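Local structure of glutathione synthetase-like effector 30 (Gpa-GSS30-apo) (Globodera pallida, 5OET) at residues L91-F96 against R206-A211; L113-A118 against R350-F355; C120-L125 against P340-L345. The protein is a plant-parasite effector that probably arose from a housekeeping glutathione synthetase, an enzyme that joins gamma-glutamylcysteine to glycine at the expense of ATP. All coordinates share one frame; numbering follows the deposited sequence.

Contact 1. Residues L91-F96 against R206-A211; sequences LYPSPF and RMVSNA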
loop_
_atom_site.group_PDB
_atom_site.type_symbol
_atom_site.label_atom_id
_atom_site.label_comp_id
_atom_site.label_asym_id
_atom_site.label_seq_id
_atom_site.Cartn_x
_atom_site.Cartn_y
_atom_site.Cartn_z
ATOM N N LEU A 91 -7.603 -13.083 9.929
ATOM C CA LEU A 91 -6.576 -13.727 9.124
ATOM C C LEU A 91 -7.171 -14.354 7.862
ATOM O O LEU A 91 -6.569 -14.284 6.772
ATOM C CB LEU A 91 -5.848 -14.793 9.936
ATOM C CG LEU A 91 -4.611 -15.460 9.303
ATOM C CD1 LEU A 91 -3.550 -14.473 8.876
ATOM C CD2 LEU A 91 -3.988 -16.437 10.275
ATOM N N TYR A 92 -8.350 -14.948 8.019
ATOM C CA TYR A 92 -9.019 -15.654 6.958
ATOM C C TYR A 92 -10.423 -15.114 6.850
ATOM O O TYR A 92 -10.954 -14.539 7.816
ATOM C CB TYR A 92 -9.037 -17.166 7.247
ATOM C CG TYR A 92 -7.694 -17.830 7.032
ATOM C CD1 TYR A 92 -7.197 -18.016 5.748
ATOM C CD2 TYR A 92 -6.908 -18.245 8.118
ATOM C CE1 TYR A 92 -5.957 -18.596 5.535
ATOM C CE2 TYR A 92 -5.652 -18.840 7.919
ATOM C CZ TYR A 92 -5.180 -19.009 6.614
ATOM O OH TYR A 92 -3.956 -19.599 6.365
ATOM N N PRO A 93 -11.042 -15.280 5.674
ATOM C CA PRO A 93 -12.395 -14.770 5.519
ATOM C C PRO A 93 -13.362 -15.610 6.335
ATOM O O PRO A 93 -13.196 -16.817 6.422
ATOM C CB PRO A 93 -12.651 -14.864 4.011
ATOM C CG PRO A 93 -11.652 -15.819 3.481
ATOM C CD PRO A 93 -10.522 -15.909 4.450
ATOM N N SER A 94 -14.316 -14.959 6.984
ATOM C CA SER A 94 -15.277 -15.649 7.852
ATOM C C SER A 94 -16.370 -16.234 6.969
ATOM O O SER A 94 -16.738 -15.612 5.970
ATOM C CB SER A 94 -15.889 -14.686 8.872
ATOM O OG SER A 94 -14.930 -14.296 9.852
ATOM N N PRO A 95 -16.877 -17.430 7.316
ATOM C CA PRO A 95 -17.949 -18.014 6.504
ATOM C C PRO A 95 -19.272 -17.253 6.646
ATOM O O PRO A 95 -19.572 -16.703 7.707
ATOM C CB PRO A 95 -18.076 -19.438 7.036
ATOM C CG PRO A 95 -17.516 -19.375 8.409
ATOM C CD PRO A 95 -16.452 -18.334 8.396
ATOM N N PHE A 96 -20.040 -17.223 5.565
ATOM C CA PHE A 96 -21.287 -16.471 5.508
ATOM C C PHE A 96 -22.208 -17.178 4.484
ATOM O O PHE A 96 -21.742 -17.593 3.411
ATOM C CB PHE A 96 -21.018 -14.986 5.123
ATOM C CG PHE A 96 -22.149 -14.048 5.490
ATOM C CD1 PHE A 96 -22.234 -13.504 6.764
ATOM C CD2 PHE A 96 -23.150 -13.732 4.567
ATOM C CE1 PHE A 96 -23.285 -12.664 7.111
ATOM C CE2 PHE A 96 -24.206 -12.891 4.911
ATOM C CZ PHE A 96 -24.269 -12.355 6.184
ATOM N N ARG A 206 -5.918 -13.995 -1.357
ATOM C CA ARG A 206 -4.537 -14.400 -1.375
ATOM C C ARG A 206 -4.226 -15.410 -0.266
ATOM O O ARG A 206 -3.591 -16.418 -0.536
ATOM C CB ARG A 206 -3.643 -13.155 -1.270
ATOM C CG ARG A 206 -2.156 -13.414 -1.418
ATOM C CD ARG A 206 -1.341 -12.161 -1.108
ATOM N NE ARG A 206 -0.000 -12.570 -0.676
ATOM C CZ ARG A 206 0.382 -12.801 0.586
ATOM N NH1 ARG A 206 -0.440 -12.611 1.630
ATOM N NH2 ARG A 206 1.628 -13.197 0.804
ATOM N N MET A 207 -4.669 -15.145 0.960
ATOM C CA MET A 207 -4.456 -16.074 2.085
ATOM C C MET A 207 -5.088 -17.442 1.837
ATOM O O MET A 207 -4.459 -18.488 2.046
ATOM C CB MET A 207 -5.047 -15.534 3.397
ATOM C CG MET A 207 -4.545 -14.184 3.855
ATOM S SD MET A 207 -2.755 -14.096 3.875
ATOM C CE MET A 207 -2.400 -15.047 5.353
ATOM N N VAL A 208 -6.346 -17.415 1.420
ATOM C CA VAL A 208 -7.112 -18.611 1.101
ATOM C C VAL A 208 -6.419 -19.408 -0.006
ATOM O O VAL A 208 -6.065 -20.548 0.185
ATOM C CB VAL A 208 -8.538 -18.205 0.697
ATOM C CG1 VAL A 208 -9.265 -19.312 -0.039
ATOM C CG2 VAL A 208 -9.313 -17.769 1.926
ATOM N N SER A 209 -6.216 -18.766 -1.149
ATOM C CA SER A 209 -5.443 -19.314 -2.270
ATOM C C SER A 209 -4.052 -19.855 -1.898
ATOM O O SER A 209 -3.654 -20.897 -2.389
ATOM C CB SER A 209 -5.291 -18.222 -3.346
ATOM O OG SER A 209 -4.495 -18.669 -4.424
ATOM N N ASN A 210 -3.313 -19.147 -1.057
ATOM C CA ASN A 210 -1.976 -19.599 -0.623
ATOM C C ASN A 210 -2.014 -20.843 0.245
ATOM O O ASN A 210 -1.012 -21.531 0.333
ATOM C CB ASN A 210 -1.230 -18.520 0.187
ATOM C CG ASN A 210 -0.410 -17.573 -0.666
ATOM O OD1 ASN A 210 -0.103 -17.840 -1.833
ATOM N ND2 ASN A 210 -0.013 -16.459 -0.054
ATOM N N ALA A 211 -3.138 -21.095 0.912
ATOM C CA ALA A 211 -3.338 -22.295 1.729
ATOM C C ALA A 211 -4.014 -23.463 0.978
ATOM O O ALA A 211 -4.323 -24.478 1.589
ATOM C CB ALA A 211 -4.150 -21.939 2.964
#

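Contact 2. Residues L113-A118 against R350-F355; sequences LLYFRA and RMQQVF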
loop_
_atom_site.group_PDB
_atom_site.type_symbol
_atom_site.label_atom_id
_atom_site.label_comp_id
_atom_site.label_asym_id
_atom_site.label_seq_id
_atom_site.Cartn_x
_atom_site.Cartn_y
_atom_site.Cartn_z
ATOM N N LEU A 113 -33.261 3.651 -3.392
ATOM C CA LEU A 113 -34.469 4.306 -3.878
ATOM C C LEU A 113 -35.413 4.767 -2.777
ATOM O O LEU A 113 -35.979 5.820 -2.887
ATOM C CB LEU A 113 -35.223 3.420 -4.886
ATOM C CG LEU A 113 -34.639 3.291 -6.296
ATOM C CD1 LEU A 113 -35.613 2.551 -7.196
ATOM C CD2 LEU A 113 -34.305 4.659 -6.888
ATOM N N LEU A 114 -35.568 3.992 -1.710
ATOM C CA LEU A 114 -36.453 4.389 -0.594
ATOM C C LEU A 114 -35.949 5.633 0.154
ATOM O O LEU A 114 -36.708 6.533 0.432
ATOM C CB LEU A 114 -36.611 3.234 0.386
ATOM C CG LEU A 114 -37.266 3.533 1.729
ATOM C CD1 LEU A 114 -38.679 4.037 1.527
ATOM C CD2 LEU A 114 -37.273 2.305 2.616
ATOM N N TYR A 115 -34.672 5.656 0.515
ATOM C CA TYR A 115 -34.116 6.775 1.254
ATOM C C TYR A 115 -33.939 8.012 0.372
ATOM O O TYR A 115 -34.068 9.135 0.856
ATOM C CB TYR A 115 -32.791 6.381 1.915
ATOM C CG TYR A 115 -33.000 5.536 3.129
ATOM C CD1 TYR A 115 -33.291 6.109 4.347
ATOM C CD2 TYR A 115 -32.937 4.158 3.050
ATOM C CE1 TYR A 115 -33.506 5.327 5.466
ATOM C CE2 TYR A 115 -33.152 3.358 4.158
ATOM C CZ TYR A 115 -33.434 3.946 5.362
ATOM O OH TYR A 115 -33.639 3.131 6.438
ATOM N N PHE A 116 -33.662 7.813 -0.915
ATOM C CA PHE A 116 -33.600 8.922 -1.855
ATOM C C PHE A 116 -34.938 9.637 -1.961
ATOM O O PHE A 116 -34.993 10.838 -1.856
ATOM C CB PHE A 116 -33.149 8.444 -3.235
ATOM C CG PHE A 116 -33.153 9.525 -4.271
ATOM C CD1 PHE A 116 -32.382 10.655 -4.087
ATOM C CD2 PHE A 116 -33.947 9.433 -5.408
ATOM C CE1 PHE A 116 -32.394 11.679 -5.020
ATOM C CE2 PHE A 116 -33.948 10.435 -6.354
ATOM C CZ PHE A 116 -33.175 11.565 -6.157
ATOM N N ARG A 117 -36.004 8.876 -2.153
ATOM C CA ARG A 117 -37.367 9.409 -2.311
ATOM C C ARG A 117 -37.944 10.003 -1.035
ATOM O O ARG A 117 -38.659 10.999 -1.080
ATOM C CB ARG A 117 -38.289 8.320 -2.834
ATOM C CG ARG A 117 -37.977 7.933 -4.264
ATOM C CD ARG A 117 -38.778 6.716 -4.724
ATOM N NE ARG A 117 -38.281 6.198 -5.994
ATOM C CZ ARG A 117 -38.792 5.160 -6.662
ATOM N NH1 ARG A 117 -39.844 4.489 -6.196
ATOM N NH2 ARG A 117 -38.239 4.784 -7.819
ATOM N N ALA A 118 -37.639 9.392 0.099
ATOM C CA ALA A 118 -37.930 10.001 1.397
ATOM C C ALA A 118 -37.199 11.327 1.598
ATOM O O ALA A 118 -37.740 12.240 2.196
ATOM C CB ALA A 118 -37.558 9.052 2.509
ATOM N N ARG A 350 -34.423 7.084 14.230
ATOM C CA ARG A 350 -35.860 7.345 14.310
ATOM C C ARG A 350 -36.581 6.978 12.999
ATOM O O ARG A 350 -37.605 6.319 12.999
ATOM C CB ARG A 350 -36.084 8.818 14.657
ATOM C CG ARG A 350 -37.512 9.344 14.566
ATOM C CD ARG A 350 -38.471 8.518 15.377
ATOM N NE ARG A 350 -39.838 9.004 15.235
ATOM C CZ ARG A 350 -40.917 8.407 15.738
ATOM N NH1 ARG A 350 -40.815 7.284 16.417
ATOM N NH2 ARG A 350 -42.112 8.946 15.559
ATOM N N MET A 351 -36.007 7.406 11.895
ATOM C CA MET A 351 -36.580 7.225 10.574
ATOM C C MET A 351 -36.534 5.784 10.154
ATOM O O MET A 351 -37.435 5.291 9.512
ATOM C CB MET A 351 -35.771 8.054 9.569
ATOM C CG MET A 351 -36.357 8.130 8.175
ATOM S SD MET A 351 -37.812 9.154 8.194
ATOM C CE MET A 351 -39.153 7.957 8.319
ATOM N N GLN A 352 -35.442 5.121 10.499
ATOM C CA GLN A 352 -35.275 3.712 10.199
ATOM C C GLN A 352 -36.331 2.911 10.943
ATOM O O GLN A 352 -36.938 1.994 10.393
ATOM C CB GLN A 352 -33.866 3.272 10.571
ATOM C CG GLN A 352 -32.788 3.928 9.704
ATOM C CD GLN A 352 -31.386 3.662 10.211
ATOM O OE1 GLN A 352 -30.992 2.518 10.406
ATOM N NE2 GLN A 352 -30.619 4.724 10.414
ATOM N N GLN A 353 -36.568 3.297 12.189
ATOM C CA GLN A 353 -37.628 2.716 13.002
ATOM C C GLN A 353 -39.002 3.069 12.443
ATOM O O GLN A 353 -39.889 2.223 12.435
ATOM C CB GLN A 353 -37.482 3.163 14.467
ATOM C CG GLN A 353 -38.518 2.608 15.438
ATOM C CD GLN A 353 -39.564 3.626 15.851
ATOM O OE1 GLN A 353 -39.239 4.757 16.199
ATOM N NE2 GLN A 353 -40.828 3.225 15.819
ATOM N N VAL A 354 -39.178 4.300 11.965
ATOM C CA VAL A 354 -40.442 4.701 11.319
ATOM C C VAL A 354 -40.734 3.889 10.052
ATOM O O VAL A 354 -41.881 3.597 9.788
ATOM C CB VAL A 354 -40.519 6.233 11.055
ATOM C CG1 VAL A 354 -41.710 6.603 10.163
ATOM C CG2 VAL A 354 -40.615 7.004 12.372
ATOM N N PHE A 355 -39.717 3.494 9.295
ATOM C CA PHE A 355 -39.942 2.664 8.095
ATOM C C PHE A 355 -40.428 1.237 8.380
ATOM O O PHE A 355 -40.887 0.570 7.466
ATOM C CB PHE A 355 -38.686 2.605 7.201
ATOM C CG PHE A 355 -38.466 3.852 6.378
ATOM C CD1 PHE A 355 -39.478 4.373 5.595
ATOM C CD2 PHE A 355 -37.253 4.494 6.384
ATOM C CE1 PHE A 355 -39.274 5.505 4.847
ATOM C CE2 PHE A 355 -37.044 5.635 5.625
ATOM C CZ PHE A 355 -38.052 6.141 4.858
#

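Contact 3. Residues C120-L125 against P340-L345; sequences CDYEFL and PYIFAL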
loop_
_atom_site.group_PDB
_atom_site.type_symbol
_atom_site.label_atom_id
_atom_site.label_comp_id
_atom_site.label_asym_id
_atom_site.label_seq_id
_atom_site.Cartn_x
_atom_site.Cartn_y
_atom_site.Cartn_z
ATOM N N CYS A 120 -36.339 13.405 -0.831
ATOM C CA CYS A 120 -37.049 14.367 -1.700
ATOM C C CYS A 120 -38.383 14.891 -1.141
ATOM O O CYS A 120 -39.042 15.667 -1.813
ATOM C CB CYS A 120 -37.323 13.733 -3.081
ATOM S SG CYS A 120 -35.851 13.237 -4.015
ATOM N N ASP A 121 -38.790 14.463 0.055
ATOM C CA ASP A 121 -40.104 14.802 0.638
ATOM C C ASP A 121 -39.889 15.352 2.052
ATOM O O ASP A 121 -40.121 14.649 3.038
ATOM C CB ASP A 121 -41.012 13.554 0.652
ATOM C CG ASP A 121 -42.493 13.874 0.984
ATOM O OD1 ASP A 121 -42.819 15.026 1.370
ATOM O OD2 ASP A 121 -43.342 12.953 0.855
ATOM N N TYR A 122 -39.443 16.610 2.121
ATOM C CA TYR A 122 -39.122 17.282 3.389
ATOM C C TYR A 122 -40.281 17.281 4.403
ATOM O O TYR A 122 -40.070 17.056 5.603
ATOM C CB TYR A 122 -38.672 18.730 3.145
ATOM C CG TYR A 122 -38.091 19.442 4.364
ATOM C CD1 TYR A 122 -37.214 18.789 5.242
ATOM C CD2 TYR A 122 -38.378 20.771 4.621
ATOM C CE1 TYR A 122 -36.667 19.433 6.342
ATOM C CE2 TYR A 122 -37.825 21.431 5.720
ATOM C CZ TYR A 122 -36.969 20.752 6.577
ATOM O OH TYR A 122 -36.402 21.361 7.674
ATOM N N GLU A 123 -41.494 17.547 3.931
ATOM C CA GLU A 123 -42.634 17.468 4.831
ATOM C C GLU A 123 -42.825 16.051 5.442
ATOM O O GLU A 123 -43.193 15.959 6.612
ATOM C CB GLU A 123 -43.902 18.089 4.214
ATOM C CG GLU A 123 -44.213 19.486 4.776
ATOM C CD GLU A 123 -44.753 19.430 6.222
ATOM O OE1 GLU A 123 -44.037 19.874 7.155
ATOM O OE2 GLU A 123 -45.885 18.909 6.427
ATOM N N PHE A 124 -42.528 14.979 4.702
ATOM C CA PHE A 124 -42.611 13.632 5.263
ATOM C C PHE A 124 -41.615 13.434 6.397
ATOM O O PHE A 124 -41.975 12.920 7.466
ATOM C CB PHE A 124 -42.403 12.540 4.207
ATOM C CG PHE A 124 -42.377 11.158 4.788
ATOM C CD1 PHE A 124 -43.537 10.589 5.307
ATOM C CD2 PHE A 124 -41.186 10.445 4.876
ATOM C CE1 PHE A 124 -43.519 9.317 5.874
ATOM C CE2 PHE A 124 -41.160 9.172 5.440
ATOM C CZ PHE A 124 -42.332 8.602 5.938
ATOM N N LEU A 125 -40.370 13.832 6.145
ATOM C CA LEU A 125 -39.297 13.720 7.134
ATOM C C LEU A 125 -39.640 14.503 8.394
ATOM O O LEU A 125 -39.543 13.960 9.487
ATOM C CB LEU A 125 -37.961 14.204 6.558
ATOM C CG LEU A 125 -37.328 13.433 5.392
ATOM C CD1 LEU A 125 -35.893 13.881 5.151
ATOM C CD2 LEU A 125 -37.353 11.942 5.656
ATOM N N PRO A 340 -26.417 15.961 0.149
ATOM C CA PRO A 340 -26.788 17.178 0.872
ATOM C C PRO A 340 -27.320 16.896 2.267
ATOM O O PRO A 340 -27.671 15.770 2.578
ATOM C CB PRO A 340 -27.848 17.837 -0.028
ATOM C CG PRO A 340 -28.215 16.820 -1.057
ATOM C CD PRO A 340 -27.082 15.849 -1.158
ATOM N N TYR A 341 -27.396 17.926 3.092
ATOM C CA TYR A 341 -27.718 17.760 4.512
ATOM C C TYR A 341 -29.062 17.107 4.797
ATOM O O TYR A 341 -29.177 16.373 5.773
ATOM C CB TYR A 341 -27.582 19.082 5.291
ATOM C CG TYR A 341 -26.329 19.115 6.111
ATOM C CD1 TYR A 341 -26.261 18.420 7.308
ATOM C CD2 TYR A 341 -25.187 19.802 5.674
ATOM C CE1 TYR A 341 -25.098 18.413 8.068
ATOM C CE2 TYR A 341 -24.019 19.817 6.433
ATOM C CZ TYR A 341 -23.985 19.113 7.633
ATOM O OH TYR A 341 -22.854 19.094 8.420
ATOM N N ILE A 342 -30.056 17.339 3.937
ATOM C CA ILE A 342 -31.386 16.701 4.056
ATOM C C ILE A 342 -31.323 15.186 4.289
ATOM O O ILE A 342 -32.183 14.624 4.979
ATOM C CB ILE A 342 -32.292 17.028 2.837
ATOM C CG1 ILE A 342 -33.722 16.536 3.043
ATOM C CG2 ILE A 342 -31.759 16.419 1.548
ATOM C CD1 ILE A 342 -34.430 17.176 4.205
ATOM N N PHE A 343 -30.289 14.539 3.744
ATOM C CA PHE A 343 -30.135 13.090 3.877
ATOM C C PHE A 343 -29.772 12.667 5.284
ATOM O O PHE A 343 -30.101 11.545 5.679
ATOM C CB PHE A 343 -29.109 12.557 2.888
ATOM C CG PHE A 343 -29.632 12.440 1.497
ATOM C CD1 PHE A 343 -29.835 13.561 0.734
ATOM C CD2 PHE A 343 -29.939 11.220 0.965
ATOM C CE1 PHE A 343 -30.316 13.468 -0.555
ATOM C CE2 PHE A 343 -30.416 11.115 -0.321
ATOM C CZ PHE A 343 -30.614 12.244 -1.084
ATOM N N ALA A 344 -29.113 13.545 6.037
ATOM C CA ALA A 344 -28.854 13.288 7.454
ATOM C C ALA A 344 -30.146 13.140 8.263
ATOM O O ALA A 344 -30.183 12.356 9.213
ATOM C CB ALA A 344 -27.996 14.388 8.054
ATOM N N LEU A 345 -31.184 13.893 7.891
ATOM C CA LEU A 345 -32.507 13.766 8.503
ATOM C C LEU A 345 -33.201 12.427 8.121
ATOM O O LEU A 345 -33.862 11.798 8.949
ATOM C CB LEU A 345 -33.377 14.978 8.117
ATOM C CG LEU A 345 -34.691 15.205 8.862
ATOM C CD1 LEU A 345 -34.477 15.367 10.354
ATOM C CD2 LEU A 345 -35.399 16.429 8.305
#

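Contact 1. Residues L91-F96 against R206-A211
In this eukaryotic glutathione synthetase fold, of the ATP-grasp type, the short connection Leu91-Pro93 packs on Met207 and Val208 in the last turns of helix 196-210. The connection runs from strand 83-90 to strand 94-96, so the contact joins the large mixed sheet to helix 196-210. It is a mainly apolar contact made by three successive residues. At one end, Leu91 and Met207 cross at about a right angle. Their methyl groups meet, with Leu91 CD1 3.8 Å from Met207 CE. The Met207 chain is bent at chi2 (-51°) and again at chi3 (-76°), and this folds CE back toward the leucine. Met207 CG also lies 3.6 Å from the carbonyl oxygen Leu91 O. In the middle, the Tyr92 ring presents its CE1 edge to the helix. Tyr92 CE1 is 3.8 Å from both Met207 CB and Met207 O, and the oxygen lies in the plane of the ring at that edge. The ring CG stands anti to the Tyr92 carbonyl carbon (chi1 -75°), and the phenol end reaches along the helix to Ala211, with Tyr92 OH 4.1 Å from Ala211 CB. From the sheet side, the backbone of Leu91 pairs with His457 of strand 454-459, and Tyr92 O accepts from Asn456 ND2. Helix 196-210 also faces the second subunit, because Arg206 forms salt bridges both to Asp53 of its own chain and to Glu270 of the second subunit. At the other end of the contact, Pro93 and Val208 meet through one branch of the valine: Val208 CG2 lies 3.4 Å from both CG and CD of the Pro93 ring.

Contact 2. Residues L113-A118 against R350-F355
The Phe355 ring is enclosed on both faces in this helix packing of the glutathione synthetase fold. Leu114 CD2 sits over the centre of one face, 4.1 Å above the plane, and Met351 CE lies over the centre of the opposite face. Ala118 CB meets the ring edge in plane, 3.8 Å from Phe355 CZ. Another part of the same edge points at the face of Tyr115. These two rings form a T-shaped (edge-to-face) pair, with centroids 5.2 Å apart and planes at 84°. Phe355, which follows Val354 in the chain, enters between Leu114, Tyr115 and Ala118 of helix 98-119. Leu114 CD2 makes a CH-pi contact, 7° off the ring normal. Leu114 CD1 lies over the same face, displaced toward the rim, 3.7 Å from Phe355 CE1. Leu114 CG stands anti to its backbone nitrogen (chi1 169°), which extends the branched end toward helix 349-354. Met351, four residues before Phe355, comes from the same segment, so the ring lies between a side chain of its own segment and one of helix 98-119. Beyond the aromatic pair, Tyr115 continues toward Gln352, whose chain crosses it at about a right angle. The polar end of Gln352 is engaged away from the tyrosine, with NE2 hydrogen-bonded to Glu185. Tyr115 also meets the His347 ring and touches Phe163 and Gln165 of strand 160-173, so it links the helix pair to the sheet. What the glutamine offers the phenol is its aliphatic part: Gln352 CG lies 3.5 Å from Tyr115 OH.

Contact 3. Residues C120-L125 against P340-L345
Tyr122 overlaps the end of Ile342, which comes at the ring obliquely, with Tyr122 CD1 3.4 Å from Ile342 CD1. Leu345 meets the same ring at its edge, near the ring plane, where Leu345 CD2 is 3.8 Å from Tyr122 CE1. Ile342 and Leu345 lie three residues apart on the short, loosely bonded helix at about 342-345, and both point their CB atoms toward helix 122-127. Leu125 faces them from that helix. Leu125 CD1 touches Ile342 CD1 at 3.7 Å, and Leu125 CB lies 3.8 Å from Leu345 CD2. One leucine methyl, Leu345 CD2, therefore bridges the tyrosine ring and the base of Leu125. Ile342 CG1 is anti to the backbone nitrogen (chi1 -172°), and this carries CD1 outward to the point where Tyr122 and Leu125 both reach it. The phenol is anchored beyond the contact: Tyr122 OH is hydrogen-bonded to Asp149 OD1 of helix 141-150, and the ring also packs on Val145 and Leu148. Leu148 touches Ile342 as well, so helix 141-150 adds a third wall. The start of helix 122-127 is capped by Asp121 at the N-cap, where Asp121 OD1 accepts a weak bond from Phe124 N, 3.3 Å long. Helix 122-127 follows helix 98-119, and helix 342-345 precedes helix 349-354. One aromatic and three branched side chains thus make the apolar packing of two short helices, with helix 141-150 beside them, in the glutathione synthetase-like fold.

Contacts 2 and 3 are neighbours, with centres 9 Å apart, and form one continuous apolar region. Helix 98-119 leads into helix 122-127, and helix 342-345 leads into helix 349-354, so the same two chain regions meet twice. They touch directly: Met351 SD is 3.8 Å from Leu125 CD2, and Phe116 CD1 is 3.8 Å from Phe343 CZ. Contact 1 lies across the centre of the chain, its centre 36 Å from that of contact 2 and 41 Å from that of contact 3. Strand 94-96 nevertheless runs on into helix 98-119, which links contact 1 to contact 2. The magnesium ligands His406 and Glu426 belong to none of the six segments.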